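Local coordinates for protein beta-galactosidase (Marinomonas sp. ef1, PDB 6Y2K) that hydrolyses terminal non-reducing beta-D-galactose residues from beta-galactosides, as a cold-active hexameric enzyme of glycoside hydrolase family 42, at residues D83-M88 / R114-R119; Y106-L111 / V220-L225; Y267-L272 / R335-E340; G290-G295 / F622-N627. All blocks are in the same frame, centred on the assembly; numbering follows the deposited sequence.

In the fold
The four contacts form two pairs. Contact 1 uses helix 111-128, and contact 2 the loop that leads into it; their centres lie 11 Å apart. Their segments alternate along the chain. Contacts 3 and 4 alternate likewise, with centres 8 Å apart; Tyr624 of contact 4 is hydrogen-bonded to Glu340 of contact 3. The two pairs lie far apart, with the centres of contacts 2 and 3 about 31 Å from each other on opposite sides of the chain's centre. Contacts 1 to 3 join helices and loops packed around the eight-stranded parallel barrel. Contact 4 instead ties the barrel domain to the C-terminal antiparallel sheet, so the second pair lies where two domains meet.

Contact 1 of 4, residues D83-M88 / R114-R119; sequences DRHPSM and REECRR
Glu116 OE2, on helix 111-128, meets the ring of His85. Two residues earlier on that helix, Arg114 turns aside and bonds to Phe108 O and Gln218. Glu116 carries the contact. Its chain bends at chi2 (-82°) and brings OE2 to the imidazole edge. His85 NE2 donates to Glu116 OE2 at 2.7 Å, on the anti lone pair, with a bent N-H...O angle of 145°. Ring and carboxylate stand nearly upright to each other, 80° apart. The same OE2 takes a bond from a water that in turn accepts from Arg84 NH1. This His-carboxylate bond links the end of helix 79-84 to the outer helix that follows it in the TIM barrel, at the protein surface. His85 is the first residue past that helix end. Its other nitrogen, ND1, bonds to Glu112, one turn before Glu116 on the helix; a ring between two carboxylates would probably tend to be protonated. With an alanine in place of Glu116, His85 NE2 and the bridging water are likely to lose their shared acceptor. Further along, Arg119 NE approaches Glu116 OE1 at 3.6 Å in the conformer given, a long and doubtful salt bridge.

Contact 2 of 4, residues Y106-L111 / V220-L225; sequences YTFASL and VAFNKL
Tyr106 holds its ring carbon CG between the backbone N and the carbonyl carbon (chi1 64°), which sends the phenol toward helix 205-233. Phe222, on that helix, extends the other way, with CG opposite its backbone N. The two side chains come from opposite directions, and their rings end up nearly parallel, with planes 13° apart. The rings are slid well past each other, so they barely overlap. Tyr106 CZ sits 3.6 Å from Phe222 CZ, and Tyr106 OH is 3.5 Å from Phe222 CE1. Phe108 comes in across Phe222 at about a right angle. Its edge meets the same face of Phe222 that Tyr106 lies over, in a T-shaped pair with planes at 86°. Here Phe108 CD1 lies 3.6 Å from Phe222 CG. Tyr106 thus takes the far end of the Phe222 ring and Phe108 the near end. The tyrosine also covers a rim of the Phe108 face, with Tyr106 CE1 3.8 Å above its plane. The loop itself is shaped by a type I turn from Thr107 to Ser110 and by an ST turn, in which Thr107 OG1 accepts from Ala109 N. The hydroxyl of Tyr106 makes weak bonds to Asp140 and Arg104. The arrangement is a buried aromatic cluster, joining the loop before helix 111-128 to the long outer helix 205-233 of the TIM barrel.

Contact 3 of 4, residues Y267-L272 / R335-E340; sequences YPLGSL and RLWTWE
Trp337 reaches from helix 333-343 to Pro268 and Leu269 at the start of helix 268-274. Both helices belong to the TIM barrel. Helix 268-274 follows the sixth strand, 261-266, directly, and helix 333-343 lies between the seventh and eighth strands. The Trp337 side chain leaves the helix at CB with CG opposite the carbonyl carbon (chi1 -59°). CB itself touches neither Pro268 nor Leu269. From CG onward the indole comes under the proline ring. Trp337 CG lies 4.1 Å from Pro268 CG, and Trp337 CD1 is 3.9 Å from that same carbon. At NE1 the approach tightens to 3.6 Å from Pro268 CG, while Pro268 CB comes alongside. The N-H of NE1 bonds to the backbone oxygen of Val289. This satisfies the buried polar atom of the indole and probably limits the ring's rotation. Trp337 CE2 makes the nearest approach to the proline, 3.5 Å from Pro268 CG. Pro268 CG stands over the five-membered ring, 3.6 Å from its centroid and 16° off the normal, a CH-pi contact. Further out the partner changes. Leu269 crosses the indole at about a right angle and meets the rim of the six-membered ring, where Trp337 CZ2 is 3.7 Å from Leu269 CD2. Pro268 lies over a face and Leu269 meets an edge. The indole is therefore held on two sides by consecutive residues of one helical turn. At the tip, Trp337 CH2 rests 4.0 Å from Leu269 CG.

Contact 4 of 4, residues G290-G295 / F622-N627; sequences GHPDAG and FNYSSN
Gly290 comes first along its segment to meet Tyr624, its O lying 4.1 Å from Tyr624 CD2. Its backbone angles would push a side chain against the preceding carbonyl, so glycine suits the place. His291 points away from Tyr624. It starts a type I turn to Ala294, and its ND1 accepts from Asp293 N. Its NE2 bonds to Glu444. Pro292 makes the main contact. Tyr624 CG lies anti to the carbonyl carbon (chi1 -63°), which lays the ring under Pro292. Pro292 CA sits 3.7 Å above the centre of the Tyr624 ring, just 6° off the normal, a CH-pi contact from the backbone carbon itself. Pro292 CG packs on Tyr624 CB at 3.8 Å, and Pro292 O lies 3.7 Å from Tyr624 CZ. That oxygen also accepts from Arg447. Asp293 turns to Arg447 and Arg611. Tyr624 follows the end of strand 618-623, where Asn623 OD1 forms an Asx turn with Ser625 N. The contact thus joins a loop of the barrel domain to the C-terminal antiparallel sheet. Tyr624 OH bonds to Glu340 of helix 333-343. Were this tyrosine replaced by an alanine, a gap would probably open beneath Pro292 and Glu340 would lose a hydrogen-bond partner. The chemistry is mixed: the ring face meets aliphatic carbons, and the hydroxyl meets a buried carboxylate, which would probably restrict both the place and the turn of the ring.

Contact 1 of 4, residues D83-M88 / R114-R119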
loop_
_atom_site.group_PDB
_atom_site.type_symbol
_atom_site.label_atom_id
_atom_site.label_comp_id
_atom_site.label_asym_id
_atom_site.label_seq_id
_atom_site.Cartn_x
_atom_site.Cartn_y
_atom_site.Cartn_z
ATOM N N ASP A 83 3.638 48.213 -33.301
ATOM C CA ASP A 83 2.475 48.913 -33.845
ATOM C C ASP A 83 2.668 49.298 -35.324
ATOM O O ASP A 83 1.710 49.298 -36.092
ATOM C CB ASP A 83 2.141 50.163 -33.011
ATOM C CG ASP A 83 1.580 49.832 -31.634
ATOM O OD1 ASP A 83 1.150 48.685 -31.403
ATOM O OD2 ASP A 83 1.567 50.731 -30.767
ATOM N N ARG A 84 3.904 49.614 -35.707
ATOM C CA ARG A 84 4.238 49.892 -37.113
ATOM C C ARG A 84 4.240 48.667 -38.026
ATOM O O ARG A 84 4.071 48.815 -39.233
ATOM C CB ARG A 84 5.608 50.559 -37.221
ATOM C CG ARG A 84 5.608 52.014 -36.814
ATOM C CD ARG A 84 7.002 52.602 -36.960
ATOM N NE ARG A 84 6.952 54.056 -36.882
ATOM C CZ ARG A 84 7.910 54.875 -37.308
ATOM N NH1 ARG A 84 9.045 54.408 -37.845
ATOM N NH2 ARG A 84 7.733 56.184 -37.184
ATOM N N HIS A 85 4.454 47.477 -37.462
ATOM C CA HIS A 85 4.595 46.254 -38.247
ATOM C C HIS A 85 3.726 45.122 -37.692
ATOM O O HIS A 85 4.250 44.140 -37.173
ATOM C CB HIS A 85 6.066 45.826 -38.277
ATOM C CG HIS A 85 6.990 46.872 -38.816
ATOM N ND1 HIS A 85 7.058 47.187 -40.156
ATOM C CD2 HIS A 85 7.884 47.675 -38.193
ATOM C CE1 HIS A 85 7.954 48.141 -40.335
ATOM N NE2 HIS A 85 8.479 48.446 -39.160
ATOM N N PRO A 86 2.391 45.237 -37.816
ATOM C CA PRO A 86 1.496 44.177 -37.311
ATOM C C PRO A 86 1.747 42.781 -37.895
ATOM O O PRO A 86 1.507 41.782 -37.206
ATOM C CB PRO A 86 0.090 44.674 -37.694
ATOM C CG PRO A 86 0.310 45.699 -38.761
ATOM C CD PRO A 86 1.636 46.330 -38.456
ATOM N N SER A 87 2.245 42.713 -39.131
ATOM C CA SER A 87 2.614 41.433 -39.748
ATOM C C SER A 87 3.838 40.737 -39.109
ATOM O O SER A 87 4.137 39.584 -39.466
ATOM C CB SER A 87 2.875 41.618 -41.247
ATOM O OG SER A 87 4.087 42.331 -41.480
ATOM N N MET A 88 4.564 41.423 -38.216
ATOM C CA MET A 88 5.689 40.808 -37.501
ATOM C C MET A 88 5.255 39.853 -36.389
ATOM O O MET A 88 6.041 39.013 -35.973
ATOM C CB MET A 88 6.654 41.871 -36.920
ATOM C CG MET A 88 6.276 42.447 -35.567
ATOM S SD MET A 88 7.335 43.816 -35.058
ATOM C CE MET A 88 8.494 42.930 -34.018
ATOM N N ARG A 114 12.889 41.648 -39.897
ATOM C CA ARG A 114 14.289 41.417 -40.276
ATOM C C ARG A 114 14.979 42.697 -40.759
ATOM O O ARG A 114 16.149 42.911 -40.447
ATOM C CB ARG A 114 14.422 40.348 -41.348
ATOM C CG ARG A 114 14.331 38.939 -40.803
ATOM C CD ARG A 114 14.558 37.958 -41.931
ATOM N NE ARG A 114 14.003 36.661 -41.632
ATOM C CZ ARG A 114 14.012 35.633 -42.469
ATOM N NH1 ARG A 114 14.577 35.719 -43.679
ATOM N NH2 ARG A 114 13.455 34.497 -42.090
ATOM N N GLU A 115 14.270 43.523 -41.530
ATOM C CA GLU A 115 14.842 44.799 -41.971
ATOM C C GLU A 115 15.058 45.741 -40.784
ATOM O O GLU A 115 16.093 46.405 -40.713
ATOM C CB GLU A 115 14.004 45.450 -43.077
ATOM C CG GLU A 115 14.092 44.707 -44.401
ATOM C CD GLU A 115 15.526 44.440 -44.847
ATOM O OE1 GLU A 115 16.274 45.419 -45.039
ATOM O OE2 GLU A 115 15.910 43.262 -45.019
ATOM N N GLU A 116 14.117 45.779 -39.830
ATOM C CA GLU A 116 14.326 46.564 -38.602
ATOM C C GLU A 116 15.534 46.049 -37.806
ATOM O O GLU A 116 16.296 46.845 -37.263
ATOM C CB GLU A 116 13.082 46.590 -37.700
ATOM C CG GLU A 116 11.866 47.295 -38.300
ATOM C CD GLU A 116 11.887 48.815 -38.159
ATOM O OE1 GLU A 116 12.964 49.407 -37.924
ATOM O OE2 GLU A 116 10.801 49.433 -38.285
ATOM N N CYS A 117 15.711 44.725 -37.754
ATOM C CA CYS A 117 16.890 44.128 -37.112
ATOM C C CYS A 117 18.181 44.508 -37.844
ATOM O O CYS A 117 19.187 44.811 -37.195
ATOM C CB CYS A 117 16.761 42.603 -37.002
ATOM S SG CYS A 117 15.493 42.061 -35.830
ATOM N N ARG A 118 18.150 44.474 -39.180
ATOM C CA ARG A 118 19.298 44.905 -39.984
ATOM C C ARG A 118 19.715 46.330 -39.610
ATOM O O ARG A 118 20.904 46.592 -39.424
ATOM C CB ARG A 118 19.007 44.820 -41.487
ATOM C CG ARG A 118 20.263 44.879 -42.363
ATOM C CD ARG A 118 19.912 45.045 -43.837
ATOM N NE ARG A 118 18.947 44.044 -44.277
ATOM C CZ ARG A 118 19.248 42.773 -44.514
ATOM N NH1 ARG A 118 20.492 42.343 -44.358
ATOM N NH2 ARG A 118 18.301 41.937 -44.905
ATOM N N ARG A 119 18.729 47.229 -39.489
ATOM C CA ARG A 119 18.979 48.631 -39.112
ATOM C C ARG A 119 19.639 48.760 -37.747
ATOM O O ARG A 119 20.667 49.422 -37.612
ATOM C CB ARG A 119 17.684 49.464 -39.107
ATOM C CG ARG A 119 17.931 50.958 -38.885
ATOM C CD ARG A 119 16.672 51.790 -38.641
ATOM N NE ARG A 119 15.940 51.349 -37.459
ATOM C CZ ARG A 119 15.957 51.958 -36.274
ATOM N NH1 ARG A 119 16.653 53.075 -36.080
ATOM N NH2 ARG A 119 15.248 51.436 -35.290
HETATM O O HOH W 1 10.318 51.960 -38.144
#

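Contact 2 of 4, residues Y106-L111 / V220-L225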
loop_
_atom_site.group_PDB
_atom_site.type_symbol
_atom_site.label_atom_id
_atom_site.label_comp_id
_atom_site.label_asym_id
_atom_site.label_seq_id
_atom_site.Cartn_x
_atom_site.Cartn_y
_atom_site.Cartn_z
ATOM N N TYR A 106 7.757 38.218 -31.951
ATOM C CA TYR A 106 7.907 38.263 -33.396
ATOM C C TYR A 106 7.961 36.851 -33.957
ATOM O O TYR A 106 8.339 35.906 -33.248
ATOM C CB TYR A 106 9.176 39.029 -33.807
ATOM C CG TYR A 106 10.500 38.411 -33.378
ATOM C CD1 TYR A 106 11.145 37.457 -34.173
ATOM C CD2 TYR A 106 11.132 38.810 -32.196
ATOM C CE1 TYR A 106 12.367 36.900 -33.793
ATOM C CE2 TYR A 106 12.342 38.252 -31.801
ATOM C CZ TYR A 106 12.961 37.304 -32.605
ATOM O OH TYR A 106 14.167 36.764 -32.217
ATOM N N THR A 107 7.585 36.710 -35.222
ATOM C CA THR A 107 7.887 35.491 -35.963
ATOM C C THR A 107 9.179 35.702 -36.743
ATOM O O THR A 107 9.389 36.767 -37.338
ATOM C CB THR A 107 6.770 35.003 -36.906
ATOM O OG1 THR A 107 7.319 34.022 -37.803
ATOM C CG2 THR A 107 6.131 36.139 -37.718
ATOM N N PHE A 108 10.027 34.672 -36.736
ATOM C CA PHE A 108 11.289 34.656 -37.493
ATOM C C PHE A 108 11.073 34.810 -39.010
ATOM O O PHE A 108 12.010 35.175 -39.739
ATOM C CB PHE A 108 12.043 33.340 -37.246
ATOM C CG PHE A 108 12.610 33.202 -35.865
ATOM C CD1 PHE A 108 13.843 33.752 -35.561
ATOM C CD2 PHE A 108 11.928 32.493 -34.869
ATOM C CE1 PHE A 108 14.393 33.621 -34.296
ATOM C CE2 PHE A 108 12.471 32.362 -33.602
ATOM C CZ PHE A 108 13.706 32.924 -33.315
ATOM N N ALA A 109 9.858 34.513 -39.491
ATOM C CA ALA A 109 9.524 34.646 -40.916
ATOM C C ALA A 109 9.259 36.082 -41.370
ATOM O O ALA A 109 9.196 36.330 -42.578
ATOM C CB ALA A 109 8.326 33.767 -41.271
ATOM N N SER A 110 9.093 37.012 -40.424
ATOM C CA SER A 110 8.736 38.392 -40.746
ATOM C C SER A 110 9.883 39.110 -41.439
ATOM O O SER A 110 10.909 39.373 -40.827
ATOM C CB SER A 110 8.361 39.172 -39.486
ATOM O OG SER A 110 8.088 40.530 -39.800
ATOM N N LEU A 111 9.694 39.440 -42.712
ATOM C CA LEU A 111 10.712 40.162 -43.475
ATOM C C LEU A 111 10.806 41.632 -43.037
ATOM O O LEU A 111 11.906 42.215 -43.023
ATOM C CB LEU A 111 10.435 40.046 -44.971
ATOM C CG LEU A 111 10.369 38.613 -45.516
ATOM C CD1 LEU A 111 10.141 38.644 -47.023
ATOM C CD2 LEU A 111 11.633 37.819 -45.186
ATOM N N VAL A 220 17.716 30.136 -38.604
ATOM C CA VAL A 220 19.049 30.182 -39.230
ATOM C C VAL A 220 19.237 31.496 -39.991
ATOM O O VAL A 220 20.239 32.188 -39.777
ATOM C CB VAL A 220 19.297 28.967 -40.165
ATOM C CG1 VAL A 220 20.638 29.078 -40.895
ATOM C CG2 VAL A 220 19.236 27.664 -39.369
ATOM N N ALA A 221 18.263 31.849 -40.835
ATOM C CA ALA A 221 18.313 33.079 -41.655
ATOM C C ALA A 221 18.300 34.364 -40.825
ATOM O O ALA A 221 19.063 35.295 -41.101
ATOM C CB ALA A 221 17.160 33.101 -42.650
ATOM N N PHE A 222 17.429 34.406 -39.817
ATOM C CA PHE A 222 17.337 35.538 -38.875
ATOM C C PHE A 222 18.662 35.792 -38.164
ATOM O O PHE A 222 19.089 36.943 -38.013
ATOM C CB PHE A 222 16.230 35.258 -37.853
ATOM C CG PHE A 222 15.967 36.376 -36.871
ATOM C CD1 PHE A 222 16.676 36.458 -35.680
ATOM C CD2 PHE A 222 14.959 37.305 -37.109
ATOM C CE1 PHE A 222 16.406 37.457 -34.750
ATOM C CE2 PHE A 222 14.685 38.314 -36.188
ATOM C CZ PHE A 222 15.414 38.393 -35.008
ATOM N N ASN A 223 19.300 34.712 -37.720
ATOM C CA ASN A 223 20.589 34.788 -37.044
ATOM C C ASN A 223 21.711 35.179 -38.021
ATOM O O ASN A 223 22.577 35.999 -37.687
ATOM C CB ASN A 223 20.909 33.448 -36.367
ATOM C CG ASN A 223 22.219 33.478 -35.595
ATOM O OD1 ASN A 223 22.354 34.215 -34.616
ATOM N ND2 ASN A 223 23.193 32.680 -36.041
ATOM N N LYS A 224 21.685 34.592 -39.214
ATOM C CA LYS A 224 22.714 34.826 -40.230
ATOM C C LYS A 224 22.804 36.297 -40.668
ATOM O O LYS A 224 23.908 36.796 -40.938
ATOM C CB LYS A 224 22.477 33.917 -41.440
ATOM C CG LYS A 224 23.509 33.999 -42.560
ATOM C CD LYS A 224 24.937 33.867 -42.045
ATOM C CE LYS A 224 25.902 33.332 -43.095
ATOM N NZ LYS A 224 26.048 34.228 -44.277
ATOM N N LEU A 225 21.675 37.000 -40.719
ATOM C CA LEU A 225 21.722 38.411 -41.094
ATOM C C LEU A 225 22.499 39.232 -40.053
ATOM O O LEU A 225 23.251 40.136 -40.423
ATOM C CB LEU A 225 20.331 38.987 -41.397
ATOM C CG LEU A 225 19.463 39.697 -40.358
ATOM C CD1 LEU A 225 19.971 41.089 -39.995
ATOM C CD2 LEU A 225 18.038 39.784 -40.895
#

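Contact 3 of 4, residues Y267-L272 / R335-E340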
loop_
_atom_site.group_PDB
_atom_site.type_symbol
_atom_site.label_atom_id
_atom_site.label_comp_id
_atom_site.label_asym_id
_atom_site.label_seq_id
_atom_site.Cartn_x
_atom_site.Cartn_y
_atom_site.Cartn_z
ATOM N N TYR A 267 19.556 25.974 -15.604
ATOM C CA TYR A 267 18.786 26.188 -14.402
ATOM C C TYR A 267 18.324 24.833 -13.872
ATOM O O TYR A 267 17.156 24.470 -14.033
ATOM C CB TYR A 267 17.620 27.117 -14.704
ATOM C CG TYR A 267 18.043 28.492 -15.160
ATOM C CD1 TYR A 267 18.433 29.462 -14.235
ATOM C CD2 TYR A 267 18.060 28.829 -16.514
ATOM C CE1 TYR A 267 18.823 30.724 -14.642
ATOM C CE2 TYR A 267 18.446 30.092 -16.933
ATOM C CZ TYR A 267 18.829 31.034 -15.993
ATOM O OH TYR A 267 19.195 32.293 -16.390
ATOM N N PRO A 268 19.243 24.080 -13.237
ATOM C CA PRO A 268 18.982 22.687 -12.856
ATOM C C PRO A 268 17.755 22.452 -11.972
ATOM O O PRO A 268 17.101 21.422 -12.120
ATOM C CB PRO A 268 20.260 22.289 -12.104
ATOM C CG PRO A 268 21.296 23.194 -12.650
ATOM C CD PRO A 268 20.583 24.499 -12.778
ATOM N N LEU A 269 17.440 23.393 -11.081
ATOM C CA LEU A 269 16.284 23.230 -10.182
ATOM C C LEU A 269 14.973 23.498 -10.886
ATOM O O LEU A 269 13.979 22.863 -10.584
ATOM C CB LEU A 269 16.385 24.120 -8.949
ATOM C CG LEU A 269 17.721 24.152 -8.204
ATOM C CD1 LEU A 269 17.538 24.855 -6.867
ATOM C CD2 LEU A 269 18.315 22.768 -8.013
ATOM N N GLY A 270 14.976 24.448 -11.822
ATOM C CA GLY A 270 13.806 24.741 -12.630
ATOM C C GLY A 270 13.473 23.604 -13.572
ATOM O O GLY A 270 12.324 23.195 -13.643
ATOM N N SER A 271 14.477 23.089 -14.285
ATOM C CA SER A 271 14.258 21.970 -15.214
ATOM C C SER A 271 13.825 20.680 -14.491
ATOM O O SER A 271 12.939 19.973 -14.972
ATOM C CB SER A 271 15.488 21.717 -16.097
ATOM O OG SER A 271 16.601 21.255 -15.341
ATOM N N LEU A 272 14.411 20.397 -13.329
ATOM C CA LEU A 272 14.011 19.213 -12.557
ATOM C C LEU A 272 12.522 19.258 -12.186
ATOM O O LEU A 272 11.790 18.292 -12.414
ATOM C CB LEU A 272 14.859 19.048 -11.294
ATOM C CG LEU A 272 14.538 17.804 -10.454
ATOM C CD1 LEU A 272 14.729 16.509 -11.237
ATOM C CD2 LEU A 272 15.379 17.812 -9.196
ATOM N N ARG A 335 28.719 26.253 -6.754
ATOM C CA ARG A 335 30.082 25.734 -6.965
ATOM C C ARG A 335 30.056 24.423 -7.749
ATOM O O ARG A 335 30.829 24.247 -8.690
ATOM C CB ARG A 335 30.792 25.540 -5.624
ATOM C CG ARG A 335 32.044 24.676 -5.671
ATOM C CD ARG A 335 32.826 24.816 -4.377
ATOM N NE ARG A 335 34.020 23.975 -4.385
ATOM C CZ ARG A 335 34.073 22.704 -3.985
ATOM N NH1 ARG A 335 32.992 22.057 -3.553
ATOM N NH2 ARG A 335 35.234 22.061 -4.039
ATOM N N LEU A 336 29.160 23.521 -7.344
ATOM C CA LEU A 336 28.996 22.219 -7.990
ATOM C C LEU A 336 28.747 22.388 -9.487
ATOM O O LEU A 336 29.433 21.779 -10.303
ATOM C CB LEU A 336 27.840 21.436 -7.336
ATOM C CG LEU A 336 27.689 19.926 -7.548
ATOM C CD1 LEU A 336 26.435 19.470 -6.826
ATOM C CD2 LEU A 336 27.612 19.492 -9.000
ATOM N N TRP A 337 27.759 23.218 -9.830
ATOM C CA TRP A 337 27.367 23.412 -11.232
ATOM C C TRP A 337 28.465 24.069 -12.051
ATOM O O TRP A 337 28.620 23.772 -13.237
ATOM C CB TRP A 337 26.076 24.250 -11.340
ATOM C CG TRP A 337 24.874 23.665 -10.648
ATOM C CD1 TRP A 337 24.536 22.343 -10.562
ATOM C CD2 TRP A 337 23.833 24.391 -9.983
ATOM N NE1 TRP A 337 23.357 22.197 -9.867
ATOM C CE2 TRP A 337 22.904 23.438 -9.498
ATOM C CE3 TRP A 337 23.600 25.759 -9.735
ATOM C CZ2 TRP A 337 21.752 23.804 -8.784
ATOM C CZ3 TRP A 337 22.457 26.123 -9.024
ATOM C CH2 TRP A 337 21.542 25.143 -8.561
ATOM N N THR A 338 29.219 24.967 -11.416
ATOM C CA THR A 338 30.316 25.674 -12.081
ATOM C C THR A 338 31.443 24.710 -12.445
ATOM O O THR A 338 31.854 24.661 -13.610
ATOM C CB THR A 338 30.832 26.846 -11.218
ATOM O OG1 THR A 338 29.738 27.699 -10.859
ATOM C CG2 THR A 338 31.877 27.685 -11.969
ATOM N N TRP A 339 31.938 23.943 -11.465
ATOM C CA TRP A 339 32.957 22.916 -11.744
ATOM C C TRP A 339 32.466 21.882 -12.734
ATOM O O TRP A 339 33.232 21.418 -13.572
ATOM C CB TRP A 339 33.443 22.217 -10.473
ATOM C CG TRP A 339 34.534 22.964 -9.805
ATOM C CD1 TRP A 339 34.493 23.563 -8.589
ATOM C CD2 TRP A 339 35.829 23.225 -10.344
ATOM N NE1 TRP A 339 35.698 24.173 -8.317
ATOM C CE2 TRP A 339 36.534 23.987 -9.387
ATOM C CE3 TRP A 339 36.466 22.887 -11.540
ATOM C CZ2 TRP A 339 37.848 24.411 -9.592
ATOM C CZ3 TRP A 339 37.781 23.318 -11.747
ATOM C CH2 TRP A 339 38.456 24.060 -10.771
ATOM N N GLU A 340 31.187 21.525 -12.631
ATOM C CA GLU A 340 30.559 20.610 -13.583
ATOM C C GLU A 340 30.788 21.118 -15.002
ATOM O O GLU A 340 31.329 20.389 -15.843
ATOM C CB GLU A 340 29.056 20.470 -13.264
ATOM C CG GLU A 340 28.217 19.647 -14.222
ATOM C CD GLU A 340 26.746 20.021 -14.102
ATOM O OE1 GLU A 340 26.323 20.934 -14.841
ATOM O OE2 GLU A 340 26.033 19.437 -13.252
#

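Contact 4 of 4, residues G290-G295 / F622-N627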
loop_
_atom_site.group_PDB
_atom_site.type_symbol
_atom_site.label_atom_id
_atom_site.label_comp_id
_atom_site.label_asym_id
_atom_site.label_seq_id
_atom_site.Cartn_x
_atom_site.Cartn_y
_atom_site.Cartn_z
ATOM N N GLY A 290 19.369 19.429 -8.868
ATOM C CA GLY A 290 19.072 19.023 -10.236
ATOM C C GLY A 290 19.521 17.603 -10.494
ATOM O O GLY A 290 20.312 17.042 -9.738
ATOM N N HIS A 291 19.008 17.006 -11.563
ATOM C CA HIS A 291 19.373 15.639 -11.910
ATOM C C HIS A 291 20.862 15.618 -12.269
ATOM O O HIS A 291 21.355 16.578 -12.870
ATOM C CB HIS A 291 18.522 15.122 -13.074
ATOM C CG HIS A 291 18.751 13.682 -13.394
ATOM N ND1 HIS A 291 19.701 13.265 -14.306
ATOM C CD2 HIS A 291 18.148 12.559 -12.936
ATOM C CE1 HIS A 291 19.680 11.944 -14.381
ATOM N NE2 HIS A 291 18.745 11.491 -13.561
ATOM N N PRO A 292 21.592 14.547 -11.890
ATOM C CA PRO A 292 23.054 14.508 -12.147
ATOM C C PRO A 292 23.524 14.713 -13.596
ATOM O O PRO A 292 24.683 15.104 -13.809
ATOM C CB PRO A 292 23.435 13.108 -11.679
ATOM C CG PRO A 292 22.478 12.842 -10.572
ATOM C CD PRO A 292 21.178 13.394 -11.068
ATOM N N ASP A 293 22.639 14.461 -14.566
ATOM C CA ASP A 293 22.928 14.627 -15.994
ATOM C C ASP A 293 22.236 15.802 -16.693
ATOM O O ASP A 293 22.352 15.943 -17.915
ATOM C CB ASP A 293 22.582 13.326 -16.718
ATOM C CG ASP A 293 23.276 12.142 -16.109
ATOM O OD1 ASP A 293 24.506 12.267 -15.833
ATOM O OD2 ASP A 293 22.602 11.109 -15.860
ATOM N N ALA A 294 21.554 16.658 -15.937
ATOM C CA ALA A 294 20.777 17.739 -16.530
ATOM C C ALA A 294 21.685 18.757 -17.221
ATOM O O ALA A 294 21.416 19.171 -18.349
ATOM C CB ALA A 294 19.917 18.417 -15.473
ATOM N N GLY A 295 22.763 19.138 -16.543
ATOM C CA GLY A 295 23.774 20.024 -17.124
ATOM C C GLY A 295 24.648 19.280 -18.115
ATOM O O GLY A 295 24.817 19.713 -19.253
ATOM N N PHE A 622 31.995 14.412 -8.726
ATOM C CA PHE A 622 30.813 15.152 -8.268
ATOM C C PHE A 622 29.868 14.250 -7.482
ATOM O O PHE A 622 29.669 13.092 -7.843
ATOM C CB PHE A 622 30.052 15.714 -9.479
ATOM C CG PHE A 622 30.905 16.563 -10.368
ATOM C CD1 PHE A 622 31.110 17.900 -10.071
ATOM C CD2 PHE A 622 31.546 16.010 -11.474
ATOM C CE1 PHE A 622 31.928 18.679 -10.872
ATOM C CE2 PHE A 622 32.360 16.784 -12.275
ATOM C CZ PHE A 622 32.547 18.121 -11.976
ATOM N N ASN A 623 29.273 14.784 -6.420
ATOM C CA ASN A 623 28.287 14.044 -5.635
ATOM C C ASN A 623 27.004 14.864 -5.580
ATOM O O ASN A 623 26.932 15.854 -4.861
ATOM C CB ASN A 623 28.822 13.766 -4.224
ATOM C CG ASN A 623 27.868 12.935 -3.369
ATOM O OD1 ASN A 623 26.829 12.458 -3.834
ATOM N ND2 ASN A 623 28.234 12.750 -2.104
ATOM N N TYR A 624 26.004 14.424 -6.342
ATOM C CA TYR A 624 24.674 15.032 -6.369
ATOM C C TYR A 624 23.712 14.466 -5.304
ATOM O O TYR A 624 22.595 14.957 -5.180
ATOM C CB TYR A 624 24.043 14.865 -7.771
ATOM C CG TYR A 624 24.792 15.570 -8.893
ATOM C CD1 TYR A 624 25.907 14.981 -9.490
ATOM C CD2 TYR A 624 24.380 16.815 -9.366
ATOM C CE1 TYR A 624 26.594 15.612 -10.510
ATOM C CE2 TYR A 624 25.063 17.457 -10.392
ATOM C CZ TYR A 624 26.175 16.849 -10.960
ATOM O OH TYR A 624 26.887 17.460 -11.967
ATOM N N SER A 625 24.130 13.438 -4.556
ATOM C CA SER A 625 23.308 12.839 -3.500
ATOM C C SER A 625 23.357 13.695 -2.233
ATOM O O SER A 625 24.140 14.646 -2.154
ATOM C CB SER A 625 23.784 11.412 -3.180
ATOM O OG SER A 625 24.945 11.403 -2.355
ATOM N N SER A 626 22.533 13.318 -1.248
ATOM C CA SER A 626 22.448 14.016 0.040
ATOM C C SER A 626 23.378 13.434 1.116
ATOM O O SER A 626 23.348 13.872 2.263
ATOM C CB SER A 626 20.997 14.001 0.545
ATOM O OG SER A 626 20.507 12.676 0.638
ATOM N N ASN A 627 24.216 12.459 0.765
ATOM C CA ASN A 627 25.144 11.894 1.757
ATOM C C ASN A 627 26.563 11.728 1.246
ATOM O O ASN A 627 26.810 11.690 0.040
ATOM C CB ASN A 627 24.617 10.565 2.287
ATOM C CG ASN A 627 23.377 10.740 3.151
ATOM O OD1 ASN A 627 23.450 11.256 4.272
ATOM N ND2 ASN A 627 22.235 10.331 2.630
#